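Local coordinates for cytoplasmic protein (Cryptococcus neoformans var. grubii serotype A, PDB 7LPO) that probably hydrolyses steryl beta-glucosides to glucose and free sterol, as a sterylglucosidase of glycosyl hydrolase family 5, at residues Y526-K531 with S547-A552. Numbering follows the deposited sequence.
Sequences YDMDDK and SSQQKA
Tyr526 and Gln549 bring the two backbones closest, their CA atoms 6.0 Å apart, where segment 526-531 runs beside the first turns of helix 547-559. Beyond Met528 the chain coils through a left-handed turn, Asp529 to Lys531 all having positive phi, and Lys531 N bonds to Met528 O. Gln549 reaches out of the helix toward this segment. A bend at its second torsion (chi2 87°) brings the amide alongside its backbone, where NE2 donates a nearly straight hydrogen bond of 2.8 Å to Tyr526 O (166° at the hydrogen). Tyr526 O lies almost in the plane of the Gln549 amide, although NE2 stands 33° out of the plane of that carbonyl. Water 1 accepts a second bond from NE2 and donates to Met528 O at 2.7 Å, so two backbone carbonyls, one direct and one through water, fix the rotation of the amide. The aliphatic part of Gln549 is held between two side chains: CG meets Tyr526 CD1 at 3.8 Å, the ring approaching obliquely, and is also 3.8 Å from Met528 SD. The extended Met528 runs past Gln549 in the opposite direction and ends with CE against Ala552 CB at 3.8 Å, one helical turn on. At the outer margin, water 2 donates to Asp529 OD2 and has a long, weak link to Ser548 OG. Tyr526 also makes a cation-pi contact with Arg660, while Thr458 of helix 456-461 touches both Met528 and Ala552. The contact joins the segment that follows strand 518-522 to the start of the helix that leads to the parallel strand 567-570, a beta-alpha-beta crossover as in the TIM barrels of glycosyl hydrolase family 5.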
ATOM      1  N   TYR A 526     -14.722  -4.546  -4.380  1.00 14.42           N
ATOM      2  CA  TYR A 526     -15.900  -5.372  -4.171  1.00 15.93           C
ATOM      3  C   TYR A 526     -17.197  -4.659  -4.531  1.00 18.50           C
ATOM      4  O   TYR A 526     -18.218  -5.327  -4.737  1.00 14.51           O
ATOM      5  CB  TYR A 526     -15.954  -5.844  -2.713  1.00 14.40           C
ATOM      6  CG  TYR A 526     -15.033  -7.012  -2.443  1.00 14.99           C
ATOM      7  CD1 TYR A 526     -15.446  -8.309  -2.677  1.00 15.75           C
ATOM      8  CD2 TYR A 526     -13.742  -6.815  -1.980  1.00 16.10           C
ATOM      9  CE1 TYR A 526     -14.602  -9.385  -2.448  1.00 15.01           C
ATOM     10  CE2 TYR A 526     -12.888  -7.892  -1.752  1.00 15.61           C
ATOM     11  CZ  TYR A 526     -13.336  -9.168  -1.988  1.00 14.87           C
ATOM     12  OH  TYR A 526     -12.528 -10.236  -1.741  1.00 17.27           O
ATOM     13  N   ASP A 527     -17.178  -3.329  -4.628  1.00 15.69           N
ATOM     14  CA  ASP A 527     -18.367  -2.562  -4.999  1.00 16.26           C
ATOM     15  C   ASP A 527     -18.566  -2.495  -6.507  1.00 20.06           C
ATOM     16  O   ASP A 527     -18.954  -1.453  -7.044  1.00 22.76           O
ATOM     17  CB  ASP A 527     -18.298  -1.158  -4.397  1.00 15.68           C
ATOM     18  CG  ASP A 527     -17.025  -0.402  -4.773  1.00 20.76           C
ATOM     19  OD1 ASP A 527     -15.974  -1.040  -5.001  1.00 21.67           O
ATOM     20  OD2 ASP A 527     -17.070   0.850  -4.810  1.00 22.07           O
ATOM     21  N   MET A 528     -18.325  -3.605  -7.200  1.00 23.33           N
ATOM     22  CA  MET A 528     -18.471  -3.649  -8.646  1.00 22.82           C
ATOM     23  C   MET A 528     -19.928  -3.555  -9.064  1.00 24.19           C
ATOM     24  O   MET A 528     -20.833  -3.926  -8.316  1.00 24.73           O
ATOM     25  CB  MET A 528     -17.922  -4.951  -9.201  1.00 22.73           C
ATOM     26  CG  MET A 528     -16.491  -5.199  -8.919  1.00 21.41           C
ATOM     27  SD  MET A 528     -16.050  -6.772  -9.638  1.00 19.61           S
ATOM     28  CE  MET A 528     -14.258  -6.656  -9.543  1.00 18.61           C
ATOM     29  N   ASP A 529     -20.144  -3.074 -10.293  1.00 26.15           N
ATOM     30  CA  ASP A 529     -21.446  -3.175 -10.956  1.00 28.45           C
ATOM     31  C   ASP A 529     -22.524  -2.415 -10.188  1.00 28.71           C
ATOM     32  O   ASP A 529     -23.650  -2.894 -10.021  1.00 28.38           O
ATOM     33  CB  ASP A 529     -21.848  -4.641 -11.135  1.00 32.74           C
ATOM     34  CG  ASP A 529     -20.841  -5.422 -11.968  1.00 36.37           C
ATOM     35  OD1 ASP A 529     -20.484  -4.937 -13.061  1.00 38.22           O
ATOM     36  OD2 ASP A 529     -20.395  -6.507 -11.527  1.00 38.10           O
ATOM     37  N   ASP A 530     -22.175  -1.214  -9.728  1.00 26.01           N
ATOM     38  CA  ASP A 530     -23.098  -0.383  -8.971  1.00 27.40           C
ATOM     39  C   ASP A 530     -23.623  -1.131  -7.749  1.00 23.25           C
ATOM     40  O   ASP A 530     -24.778  -0.972  -7.349  1.00 21.44           O
ATOM     41  CB  ASP A 530     -24.250   0.101  -9.853  1.00 34.45           C
ATOM     42  CG  ASP A 530     -23.769   0.920 -11.040  1.00 42.15           C
ATOM     43  OD1 ASP A 530     -22.820   1.717 -10.876  1.00 44.48           O
ATOM     44  OD2 ASP A 530     -24.338   0.763 -12.141  1.00 45.46           O
ATOM     45  N   LYS A 531     -22.756  -1.954  -7.152  1.00 22.71           N
ATOM     46  CA  LYS A 531     -23.046  -2.643  -5.896  1.00 20.12           C
ATOM     47  C   LYS A 531     -24.176  -3.661  -6.060  1.00 18.00           C
ATOM     48  O   LYS A 531     -24.975  -3.882  -5.144  1.00 16.71           O
ATOM     49  CB  LYS A 531     -23.368  -1.639  -4.793  1.00 20.76           C
ATOM     50  CG  LYS A 531     -22.296  -0.571  -4.595  1.00 20.81           C
ATOM     51  CD  LYS A 531     -22.600   0.306  -3.378  1.00 20.21           C
ATOM     52  CE  LYS A 531     -21.489   1.315  -3.119  1.00 20.52           C
ATOM     53  NZ  LYS A 531     -21.774   2.118  -1.877  1.00 20.83           N
ATOM     54  N   SER A 547     -19.515 -13.689  -7.961  1.00 16.10           N
ATOM     55  CA  SER A 547     -18.858 -14.315  -9.104  1.00 16.84           C
ATOM     56  C   SER A 547     -17.812 -13.411  -9.745  1.00 16.94           C
ATOM     57  O   SER A 547     -16.700 -13.852 -10.057  1.00 17.84           O
ATOM     58  CB  SER A 547     -19.900 -14.709 -10.156  1.00 17.76           C
ATOM     59  OG  SER A 547     -20.889 -15.567  -9.630  1.00 20.76           O
ATOM     60  N   SER A 548     -18.183 -12.161 -10.036  1.00 17.99           N
ATOM     61  CA  SER A 548     -17.246 -11.262 -10.710  1.00 17.37           C
ATOM     62  C   SER A 548     -16.084 -10.878  -9.798  1.00 16.11           C
ATOM     63  O   SER A 548     -14.922 -10.872 -10.226  1.00 15.15           O
ATOM     64  CB  SER A 548     -17.974 -10.014 -11.195  1.00 20.45           C
ATOM     65  OG  SER A 548     -18.708 -10.308 -12.364  1.00 24.76           O
ATOM     66  N   GLN A 549     -16.372 -10.543  -8.543  1.00 14.44           N
ATOM     67  CA  GLN A 549     -15.293 -10.233  -7.613  1.00 14.40           C
ATOM     68  C   GLN A 549     -14.361 -11.428  -7.453  1.00 14.67           C
ATOM     69  O   GLN A 549     -13.132 -11.270  -7.347  1.00 14.32           O
ATOM     70  CB  GLN A 549     -15.883  -9.815  -6.271  1.00 14.40           C
ATOM     71  CG  GLN A 549     -16.617  -8.470  -6.306  1.00 14.44           C
ATOM     72  CD  GLN A 549     -18.085  -8.585  -6.698  1.00 14.49           C
ATOM     73  OE1 GLN A 549     -18.503  -9.552  -7.337  1.00 14.50           O
ATOM     74  NE2 GLN A 549     -18.876  -7.578  -6.325  1.00 14.53           N
ATOM     75  N   GLN A 550     -14.932 -12.638  -7.474  1.00 15.24           N
ATOM     76  CA  GLN A 550     -14.152 -13.851  -7.288  1.00 17.97           C
ATOM     77  C   GLN A 550     -13.167 -14.061  -8.436  1.00 18.89           C
ATOM     78  O   GLN A 550     -11.989 -14.342  -8.206  1.00 18.82           O
ATOM     79  CB  GLN A 550     -15.091 -15.042  -7.164  1.00 20.77           C
ATOM     80  CG  GLN A 550     -14.399 -16.357  -6.913  1.00 22.71           C
ATOM     81  CD  GLN A 550     -15.355 -17.426  -6.424  1.00 23.34           C
ATOM     82  OE1 GLN A 550     -15.392 -18.520  -6.973  1.00 24.48           O
ATOM     83  NE2 GLN A 550     -16.134 -17.114  -5.402  1.00 24.95           N
ATOM     84  N   LYS A 551     -13.636 -13.931  -9.679  1.00 18.12           N
ATOM     85  CA  LYS A 551     -12.728 -14.066 -10.815  1.00 18.42           C
ATOM     86  C   LYS A 551     -11.619 -13.021 -10.760  1.00 17.50           C
ATOM     87  O   LYS A 551     -10.438 -13.337 -10.954  1.00 19.61           O
ATOM     88  CB  LYS A 551     -13.504 -13.949 -12.128  1.00 21.11           C
ATOM     89  CG  LYS A 551     -14.482 -15.082 -12.402  1.00 24.90           C
ATOM     90  CD  LYS A 551     -15.042 -14.969 -13.814  1.00 31.24           C
ATOM     91  CE  LYS A 551     -16.489 -15.410 -13.900  1.00 36.85           C
ATOM     92  NZ  LYS A 551     -16.689 -16.786 -13.358  1.00 41.11           N
ATOM     93  N   ALA A 552     -11.982 -11.758 -10.525  1.00 14.38           N
ATOM     94  CA  ALA A 552     -10.972 -10.705 -10.449  1.00 15.23           C
ATOM     95  C   ALA A 552      -9.954 -11.007  -9.360  1.00 14.81           C
ATOM     96  O   ALA A 552      -8.740 -10.956  -9.593  1.00 14.27           O
ATOM     97  CB  ALA A 552     -11.646  -9.353 -10.197  1.00 15.81           C
TER
HETATM   98  O   HOH W   1     -21.506  -6.338  -7.387  1.00 21.75           O
HETATM   99  O   HOH W   2     -18.037  -6.987 -13.143  1.00 32.46           O